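PDB 6THK: pyocin S5 from Pseudomonas aeruginosa PAO1, which probably kills susceptible bacteria by forming pores that depolarise the cytoplasmic membrane, as channel-forming colicins do. Local coordinates for residues Leu134-Lys146 / Tyr155-Arg167. The protein carries 1 engineered substitution. Numbering follows the deposited sequence.
Sequences LSIYEAWVKIWEK and YPFQQLVRDELER
W144 NE1 donates a hydrogen bond to Y155 O at 2.8 Å, the single hydrogen bond between the two segments. The acceptor lies in the indole plane, which helps hold the indole in this rotation, together with F157 over its face. The bond also ties the indole to the backbone just before P156, the N-cap of helix 157-212.

F157 packs on the same indole. The F157 CB sits over the six-membered ring of W144, 3.9 Å from its centroid, as a CH-pi contact. The F157 ring then turns its edge to the W144 five-membered ring in an offset edge-to-face pair, planes at 76°. With CG anti to the backbone N (chi1 -172°), F157 reaches a pocket formed by W144, V141, Y137 and W140. Y137 meets its far end obliquely, CE1 to F157 CE2 at 3.8 Å. The Y155 ring meets W144 obliquely too.

W140 is the reciprocal knob, among F157, V161, E164 and L165. E164 CB lies over one indole face, 3.4 Å from W140 CE2. I136 CG2 backs the opposite face. L165 CD2 touches the ring edge at W140 CH2, 3.8 Å away. L160 CD2 packs on W144 CB at 3.6 Å.

Charged groups flank the apolar contact. The bent E164 chain carries its carboxylate past W140 to I143 CD1. There R167 NE and NH2 both grip E164 OE1 in a side-on salt bridge. R167 NH1 also hydrogen-bonds to the backbone carbonyls of F120 and P124.

Helix 42-87 adds I53 against W140 and Y48 against F157. The axes of 134-145 and 157-167 cross at 116°. W140 and F157 pack knobs-into-holes, and Y137, W144, Y155 and F157 form an aromatic cluster, near one end of the elongated, all-helical pyocin.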
ATOM      1  N   LEU A 134     -25.104  86.396   3.717  1.00 48.82           N
ATOM      2  CA  LEU A 134     -26.008  86.751   4.814  1.00 48.22           C
ATOM      3  C   LEU A 134     -26.522  85.494   5.498  1.00 51.27           C
ATOM      4  O   LEU A 134     -26.625  85.476   6.723  1.00 51.88           O
ATOM      5  CB  LEU A 134     -27.174  87.654   4.336  1.00 48.17           C
ATOM      6  CG  LEU A 134     -28.193  88.100   5.395  1.00 52.67           C
ATOM      7  CD1 LEU A 134     -27.586  89.093   6.390  1.00 52.81           C
ATOM      8  CD2 LEU A 134     -29.439  88.662   4.755  1.00 54.10           C
ATOM      9  N   SER A 135     -26.834  84.446   4.717  1.00 47.23           N
ATOM     10  CA  SER A 135     -27.280  83.159   5.245  1.00 47.11           C
ATOM     11  C   SER A 135     -26.196  82.618   6.188  1.00 51.19           C
ATOM     12  O   SER A 135     -26.497  82.325   7.340  1.00 51.18           O
ATOM     13  CB  SER A 135     -27.555  82.180   4.104  1.00 51.13           C
ATOM     14  OG  SER A 135     -27.742  80.858   4.585  1.00 59.62           O
ATOM     15  N   ILE A 136     -24.925  82.601   5.729  1.00 47.68           N
ATOM     16  CA  ILE A 136     -23.779  82.146   6.513  1.00 47.65           C
ATOM     17  C   ILE A 136     -23.629  82.985   7.777  1.00 53.97           C
ATOM     18  O   ILE A 136     -23.454  82.429   8.864  1.00 54.26           O
ATOM     19  CB  ILE A 136     -22.477  82.084   5.660  1.00 50.48           C
ATOM     20  CG1 ILE A 136     -22.620  81.056   4.504  1.00 50.81           C
ATOM     21  CG2 ILE A 136     -21.283  81.732   6.545  1.00 50.94           C
ATOM     22  CD1 ILE A 136     -21.570  81.096   3.421  1.00 54.44           C
ATOM     23  N   TYR A 137     -23.741  84.314   7.642  1.00 51.92           N
ATOM     24  CA  TYR A 137     -23.636  85.234   8.769  1.00 51.70           C
ATOM     25  C   TYR A 137     -24.663  84.951   9.867  1.00 54.08           C
ATOM     26  O   TYR A 137     -24.296  84.927  11.043  1.00 53.66           O
ATOM     27  CB  TYR A 137     -23.744  86.681   8.284  1.00 53.66           C
ATOM     28  CG  TYR A 137     -23.816  87.702   9.399  1.00 57.04           C
ATOM     29  CD1 TYR A 137     -22.672  88.084  10.097  1.00 59.60           C
ATOM     30  CD2 TYR A 137     -25.025  88.301   9.748  1.00 57.98           C
ATOM     31  CE1 TYR A 137     -22.729  89.040  11.115  1.00 60.90           C
ATOM     32  CE2 TYR A 137     -25.098  89.241  10.777  1.00 58.99           C
ATOM     33  CZ  TYR A 137     -23.946  89.611  11.454  1.00 67.65           C
ATOM     34  OH  TYR A 137     -24.006  90.557  12.446  1.00 70.76           O
ATOM     35  N   GLU A 138     -25.933  84.731   9.485  1.00 50.21           N
ATOM     36  CA  GLU A 138     -27.026  84.495  10.429  1.00 50.23           C
ATOM     37  C   GLU A 138     -26.892  83.145  11.089  1.00 55.63           C
ATOM     38  O   GLU A 138     -27.254  82.994  12.262  1.00 55.85           O
ATOM     39  CB  GLU A 138     -28.408  84.676   9.762  1.00 51.86           C
ATOM     40  CG  GLU A 138     -28.677  86.086   9.233  1.00 61.37           C
ATOM     41  CD  GLU A 138     -28.853  87.226  10.228  1.00 74.32           C
ATOM     42  OE1 GLU A 138     -28.781  86.988  11.457  1.00 61.01           O
ATOM     43  OE2 GLU A 138     -29.062  88.372   9.767  1.00 62.15           O
ATOM     44  N   ALA A 139     -26.335  82.193  10.360  1.00 51.46           N
ATOM     45  CA  ALA A 139     -26.103  80.883  10.905  1.00 50.17           C
ATOM     46  C   ALA A 139     -25.012  81.027  11.946  1.00 55.82           C
ATOM     47  O   ALA A 139     -25.116  80.482  13.032  1.00 57.43           O
ATOM     48  CB  ALA A 139     -25.679  79.925   9.816  1.00 50.26           C
ATOM     49  N   TRP A 140     -23.963  81.764  11.613  1.00 52.81           N
ATOM     50  CA  TRP A 140     -22.859  81.976  12.542  1.00 53.97           C
ATOM     51  C   TRP A 140     -23.305  82.739  13.783  1.00 59.23           C
ATOM     52  O   TRP A 140     -22.882  82.440  14.887  1.00 58.15           O
ATOM     53  CB  TRP A 140     -21.694  82.693  11.866  1.00 52.90           C
ATOM     54  CG  TRP A 140     -20.935  81.831  10.929  1.00 53.75           C
ATOM     55  CD1 TRP A 140     -21.158  80.522  10.672  1.00 56.71           C
ATOM     56  CD2 TRP A 140     -19.826  82.215  10.116  1.00 53.51           C
ATOM     57  NE1 TRP A 140     -20.263  80.060   9.748  1.00 55.95           N
ATOM     58  CE2 TRP A 140     -19.434  81.084   9.388  1.00 57.30           C
ATOM     59  CE3 TRP A 140     -19.131  83.407   9.928  1.00 54.64           C
ATOM     60  CZ2 TRP A 140     -18.381  81.107   8.491  1.00 56.26           C
ATOM     61  CZ3 TRP A 140     -18.087  83.426   9.038  1.00 56.09           C
ATOM     62  CH2 TRP A 140     -17.720  82.285   8.331  1.00 56.66           C
ATOM     63  N   VAL A 141     -24.172  83.725  13.597  1.00 54.60           N
ATOM     64  CA  VAL A 141     -24.672  84.513  14.710  1.00 54.57           C
ATOM     65  C   VAL A 141     -25.443  83.635  15.679  1.00 62.09           C
ATOM     66  O   VAL A 141     -25.281  83.751  16.885  1.00 67.16           O
ATOM     67  CB  VAL A 141     -25.595  85.635  14.232  1.00 58.26           C
ATOM     68  CG1 VAL A 141     -26.467  86.115  15.375  1.00 58.28           C
ATOM     69  CG2 VAL A 141     -24.786  86.776  13.651  1.00 57.85           C
ATOM     70  N   LYS A 142     -26.245  82.728  15.137  1.00 57.46           N
ATOM     71  CA  LYS A 142     -27.037  81.819  15.949  1.00 58.05           C
ATOM     72  C   LYS A 142     -26.119  80.939  16.784  1.00 66.47           C
ATOM     73  O   LYS A 142     -26.422  80.639  17.926  1.00 67.97           O
ATOM     74  CB  LYS A 142     -27.951  80.964  15.077  1.00 59.02           C
ATOM     75  N   ILE A 143     -25.011  80.496  16.204  1.00 62.09           N
ATOM     76  CA  ILE A 143     -24.068  79.681  16.951  1.00 61.11           C
ATOM     77  C   ILE A 143     -23.489  80.485  18.103  1.00 65.86           C
ATOM     78  O   ILE A 143     -23.400  80.004  19.221  1.00 66.23           O
ATOM     79  CB  ILE A 143     -22.897  79.210  16.070  1.00 63.76           C
ATOM     80  CG1 ILE A 143     -23.399  78.254  14.991  1.00 65.38           C
ATOM     81  CG2 ILE A 143     -21.837  78.523  16.906  1.00 63.35           C
ATOM     82  CD1 ILE A 143     -22.373  77.944  13.921  1.00 84.11           C
ATOM     83  N   TRP A 144     -23.127  81.730  17.826  1.00 62.97           N
ATOM     84  CA  TRP A 144     -22.544  82.596  18.837  1.00 63.09           C
ATOM     85  C   TRP A 144     -23.504  82.901  19.968  1.00 69.64           C
ATOM     86  O   TRP A 144     -23.130  82.888  21.130  1.00 69.56           O
ATOM     87  CB  TRP A 144     -22.078  83.901  18.205  1.00 61.25           C
ATOM     88  CG  TRP A 144     -21.132  84.670  19.048  1.00 62.10           C
ATOM     89  CD1 TRP A 144     -19.974  84.220  19.591  1.00 64.93           C
ATOM     90  CD2 TRP A 144     -21.253  86.038  19.439  1.00 62.08           C
ATOM     91  NE1 TRP A 144     -19.364  85.219  20.299  1.00 64.52           N
ATOM     92  CE2 TRP A 144     -20.131  86.348  20.219  1.00 65.80           C
ATOM     93  CE3 TRP A 144     -22.202  87.032  19.200  1.00 63.51           C
ATOM     94  CZ2 TRP A 144     -19.932  87.604  20.768  1.00 65.18           C
ATOM     95  CZ3 TRP A 144     -22.003  88.277  19.744  1.00 65.04           C
ATOM     96  CH2 TRP A 144     -20.877  88.555  20.518  1.00 65.65           C
ATOM     97  N   GLU A 145     -24.752  83.157  19.613  1.00 68.45           N
ATOM     98  CA  GLU A 145     -25.777  83.492  20.597  1.00 69.58           C
ATOM     99  C   GLU A 145     -26.021  82.401  21.666  1.00 77.64           C
ATOM    100  O   GLU A 145     -26.493  82.701  22.754  1.00 78.13           O
ATOM    101  CB  GLU A 145     -27.068  84.002  19.920  1.00 70.69           C
ATOM    102  CG  GLU A 145     -26.905  85.356  19.211  1.00 79.27           C
ATOM    103  CD  GLU A 145     -28.161  85.823  18.484  1.00 95.06           C
ATOM    104  OE1 GLU A 145     -29.093  85.011  18.370  1.00 84.82           O
ATOM    105  OE2 GLU A 145     -28.226  86.993  18.026  1.00 84.67           O
ATOM    106  N   LYS A 146     -25.608  81.199  21.338  1.00 76.16           N
ATOM    107  CA  LYS A 146     -25.758  80.112  22.250  1.00 77.19           C
ATOM    108  C   LYS A 146     -24.994  80.328  23.540  1.00 85.64           C
ATOM    109  O   LYS A 146     -25.178  79.595  24.485  1.00 85.69           O
ATOM    110  CB  LYS A 146     -25.312  78.838  21.578  1.00 78.99           C
ATOM    111  CG  LYS A 146     -26.467  78.125  20.921  1.00 89.68           C
ATOM    112  CD  LYS A 146     -26.145  77.654  19.524  1.00 97.80           C
ATOM    113  CE  LYS A 146     -25.506  76.286  19.554  1.00105.60           C
ATOM    114  NZ  LYS A 146     -26.474  75.235  19.148  1.00114.01           N
ATOM    115  N   TYR A 155     -15.142  85.319  24.410  1.00 76.41           N
ATOM    116  CA  TYR A 155     -15.177  84.731  23.091  1.00 74.71           C
ATOM    117  C   TYR A 155     -15.939  85.660  22.181  1.00 75.63           C
ATOM    118  O   TYR A 155     -17.135  85.532  22.024  1.00 74.19           O
ATOM    119  CB  TYR A 155     -15.917  83.412  23.176  1.00 75.52           C
ATOM    120  CG  TYR A 155     -15.836  82.513  21.968  1.00 76.59           C
ATOM    121  CD1 TYR A 155     -14.630  82.142  21.430  1.00 78.35           C
ATOM    122  CD2 TYR A 155     -16.981  82.014  21.389  1.00 76.88           C
ATOM    123  CE1 TYR A 155     -14.568  81.311  20.342  1.00 78.78           C
ATOM    124  CE2 TYR A 155     -16.924  81.183  20.307  1.00 77.28           C
ATOM    125  CZ  TYR A 155     -15.718  80.837  19.792  1.00 83.34           C
ATOM    126  OH  TYR A 155     -15.675  80.009  18.720  1.00 82.40           O
ATOM    127  N   PRO A 156     -15.237  86.586  21.549  1.00 70.46           N
ATOM    128  CA  PRO A 156     -15.916  87.545  20.658  1.00 69.66           C
ATOM    129  C   PRO A 156     -16.407  86.927  19.349  1.00 72.33           C
ATOM    130  O   PRO A 156     -15.975  85.826  18.983  1.00 71.83           O
ATOM    131  CB  PRO A 156     -14.839  88.594  20.392  1.00 71.34           C
ATOM    132  CG  PRO A 156     -13.559  87.859  20.530  1.00 75.46           C
ATOM    133  CD  PRO A 156     -13.783  86.846  21.614  1.00 70.98           C
ATOM    134  N   PHE A 157     -17.297  87.649  18.635  1.00 67.30           N
ATOM    135  CA  PHE A 157     -17.843  87.188  17.368  1.00 66.43           C
ATOM    136  C   PHE A 157     -16.783  86.987  16.310  1.00 70.98           C
ATOM    137  O   PHE A 157     -16.894  86.049  15.526  1.00 71.07           O
ATOM    138  CB  PHE A 157     -18.960  88.094  16.842  1.00 67.80           C
ATOM    139  CG  PHE A 157     -19.672  87.527  15.631  1.00 68.64           C
ATOM    140  CD1 PHE A 157     -20.610  86.513  15.769  1.00 71.13           C
ATOM    141  CD2 PHE A 157     -19.373  87.982  14.353  1.00 70.35           C
ATOM    142  CE1 PHE A 157     -21.254  85.981  14.655  1.00 71.66           C
ATOM    143  CE2 PHE A 157     -20.030  87.458  13.239  1.00 72.86           C
ATOM    144  CZ  PHE A 157     -20.957  86.450  13.396  1.00 70.52           C
ATOM    145  N   GLN A 158     -15.760  87.860  16.281  1.00 67.97           N
ATOM    146  CA  GLN A 158     -14.651  87.763  15.331  1.00 68.02           C
ATOM    147  C   GLN A 158     -13.839  86.497  15.563  1.00 72.03           C
ATOM    148  O   GLN A 158     -13.282  85.952  14.605  1.00 72.10           O
ATOM    149  CB  GLN A 158     -13.756  89.008  15.380  1.00 69.35           C
ATOM    150  CG  GLN A 158     -14.467  90.302  14.958  1.00 83.58           C
ATOM    151  CD  GLN A 158     -15.360  90.153  13.739  1.00 97.63           C
ATOM    152  OE1 GLN A 158     -14.930  89.740  12.658  1.00 91.93           O
ATOM    153  NE2 GLN A 158     -16.624  90.495  13.904  1.00 88.44           N
ATOM    154  N   GLN A 159     -13.792  86.026  16.839  1.00 67.61           N
ATOM    155  CA  GLN A 159     -13.101  84.804  17.248  1.00 67.06           C
ATOM    156  C   GLN A 159     -13.838  83.606  16.729  1.00 69.15           C
ATOM    157  O   GLN A 159     -13.200  82.682  16.216  1.00 68.24           O
ATOM    158  CB  GLN A 159     -12.904  84.708  18.768  1.00 68.61           C
ATOM    159  CG  GLN A 159     -11.820  83.700  19.194  1.00 88.87           C
ATOM    160  CD  GLN A 159     -10.479  83.807  18.467  1.00107.04           C
ATOM    161  OE1 GLN A 159     -10.069  84.864  17.962  1.00100.89           O
ATOM    162  NE2 GLN A 159      -9.770  82.690  18.416  1.00 99.30           N
ATOM    163  N   LEU A 160     -15.168  83.668  16.761  1.00 64.37           N
ATOM    164  CA  LEU A 160     -16.012  82.600  16.248  1.00 63.33           C
ATOM    165  C   LEU A 160     -15.885  82.514  14.731  1.00 66.13           C
ATOM    166  O   LEU A 160     -15.842  81.432  14.167  1.00 67.05           O
ATOM    167  CB  LEU A 160     -17.465  82.825  16.627  1.00 63.08           C
ATOM    168  CG  LEU A 160     -18.407  81.808  15.995  1.00 67.05           C
ATOM    169  CD1 LEU A 160     -18.434  80.537  16.818  1.00 67.22           C
ATOM    170  CD2 LEU A 160     -19.805  82.370  15.830  1.00 68.59           C
ATOM    171  N   VAL A 161     -15.859  83.666  14.078  1.00 60.43           N
ATOM    172  CA  VAL A 161     -15.676  83.748  12.621  1.00 59.94           C
ATOM    173  C   VAL A 161     -14.436  82.934  12.214  1.00 63.95           C
ATOM    174  O   VAL A 161     -14.565  82.053  11.379  1.00 63.38           O
ATOM    175  CB  VAL A 161     -15.699  85.221  12.086  1.00 63.38           C
ATOM    176  CG1 VAL A 161     -15.150  85.341  10.663  1.00 62.99           C
ATOM    177  CG2 VAL A 161     -17.111  85.786  12.142  1.00 63.20           C
ATOM    178  N   ARG A 162     -13.289  83.144  12.895  1.00 61.86           N
ATOM    179  CA  ARG A 162     -12.027  82.421  12.671  1.00 62.26           C
ATOM    180  C   ARG A 162     -12.197  80.897  12.792  1.00 65.27           C
ATOM    181  O   ARG A 162     -11.784  80.159  11.892  1.00 64.74           O
ATOM    182  CB  ARG A 162     -10.937  82.916  13.634  1.00 63.88           C
ATOM    183  CG  ARG A 162      -9.819  83.658  12.921  1.00 78.78           C
ATOM    184  CD  ARG A 162      -8.662  83.919  13.854  1.00 90.29           C
ATOM    185  NE  ARG A 162      -8.584  85.329  14.229  1.00101.37           N
ATOM    186  CZ  ARG A 162      -7.970  85.775  15.318  1.00115.32           C
ATOM    187  NH1 ARG A 162      -7.395  84.924  16.160  1.00102.29           N
ATOM    188  NH2 ARG A 162      -7.936  87.073  15.582  1.00100.23           N
ATOM    189  N   ASP A 163     -12.871  80.451  13.876  1.00 60.87           N
ATOM    190  CA  ASP A 163     -13.167  79.052  14.185  1.00 60.50           C
ATOM    191  C   ASP A 163     -14.086  78.411  13.150  1.00 63.29           C
ATOM    192  O   ASP A 163     -13.888  77.239  12.791  1.00 62.87           O
ATOM    193  CB  ASP A 163     -13.750  78.929  15.605  1.00 62.97           C
ATOM    194  CG  ASP A 163     -12.744  79.278  16.698  1.00 75.14           C
ATOM    195  OD1 ASP A 163     -11.533  79.344  16.393  1.00 76.80           O
ATOM    196  OD2 ASP A 163     -13.162  79.431  17.872  1.00 77.44           O
ATOM    197  N   GLU A 164     -15.070  79.198  12.653  1.00 57.84           N
ATOM    198  CA  GLU A 164     -16.046  78.780  11.654  1.00 56.48           C
ATOM    199  C   GLU A 164     -15.429  78.618  10.272  1.00 60.84           C
ATOM    200  O   GLU A 164     -15.862  77.748   9.521  1.00 59.52           O
ATOM    201  CB  GLU A 164     -17.259  79.709  11.644  1.00 57.14           C
ATOM    202  CG  GLU A 164     -18.279  79.356  12.713  1.00 63.69           C
ATOM    203  CD  GLU A 164     -18.659  77.892  12.797  1.00 80.22           C
ATOM    204  OE1 GLU A 164     -19.310  77.389  11.857  1.00 70.61           O
ATOM    205  OE2 GLU A 164     -18.273  77.234  13.786  1.00 77.94           O
ATOM    206  N   LEU A 165     -14.399  79.432   9.957  1.00 58.20           N
ATOM    207  CA  LEU A 165     -13.653  79.338   8.707  1.00 58.45           C
ATOM    208  C   LEU A 165     -12.715  78.128   8.750  1.00 65.76           C
ATOM    209  O   LEU A 165     -12.484  77.499   7.717  1.00 65.40           O
ATOM    210  CB  LEU A 165     -12.885  80.628   8.417  1.00 58.01           C
ATOM    211  CG  LEU A 165     -13.743  81.843   8.058  1.00 62.54           C
ATOM    212  CD1 LEU A 165     -12.954  83.121   8.170  1.00 62.52           C
ATOM    213  CD2 LEU A 165     -14.364  81.712   6.670  1.00 64.88           C
ATOM    214  N   GLU A 166     -12.206  77.771   9.954  1.00 64.45           N
ATOM    215  CA  GLU A 166     -11.365  76.578  10.123  1.00 64.41           C
ATOM    216  C   GLU A 166     -12.241  75.341   9.874  1.00 64.30           C
ATOM    217  O   GLU A 166     -11.817  74.423   9.174  1.00 64.76           O
ATOM    218  CB  GLU A 166     -10.741  76.531  11.526  1.00 66.44           C
ATOM    219  CG  GLU A 166      -9.473  75.688  11.597  1.00 82.60           C
ATOM    220  CD  GLU A 166      -9.066  75.175  12.970  1.00111.47           C
ATOM    221  OE1 GLU A 166      -8.419  74.102  13.027  1.00115.35           O
ATOM    222  OE2 GLU A 166      -9.382  75.840  13.985  1.00103.06           O
ATOM    223  N   ARG A 167     -13.487  75.368  10.392  1.00 57.17           N
ATOM    224  CA  ARG A 167     -14.496  74.322  10.222  1.00 55.25           C
ATOM    225  C   ARG A 167     -14.947  74.204   8.750  1.00 58.26           C
ATOM    226  O   ARG A 167     -15.281  73.096   8.310  1.00 58.12           O
ATOM    227  CB  ARG A 167     -15.687  74.569  11.158  1.00 51.96           C
ATOM    228  CG  ARG A 167     -16.511  73.320  11.441  1.00 55.05           C
ATOM    229  CD  ARG A 167     -17.565  73.533  12.497  1.00 51.14           C
ATOM    230  NE  ARG A 167     -18.625  74.426  12.034  1.00 52.21           N
ATOM    231  CZ  ARG A 167     -19.754  74.015  11.466  1.00 71.47           C
ATOM    232  NH1 ARG A 167     -19.979  72.721  11.277  1.00 57.93           N
ATOM    233  NH2 ARG A 167     -20.666  74.896  11.083  1.00 60.46           N
TER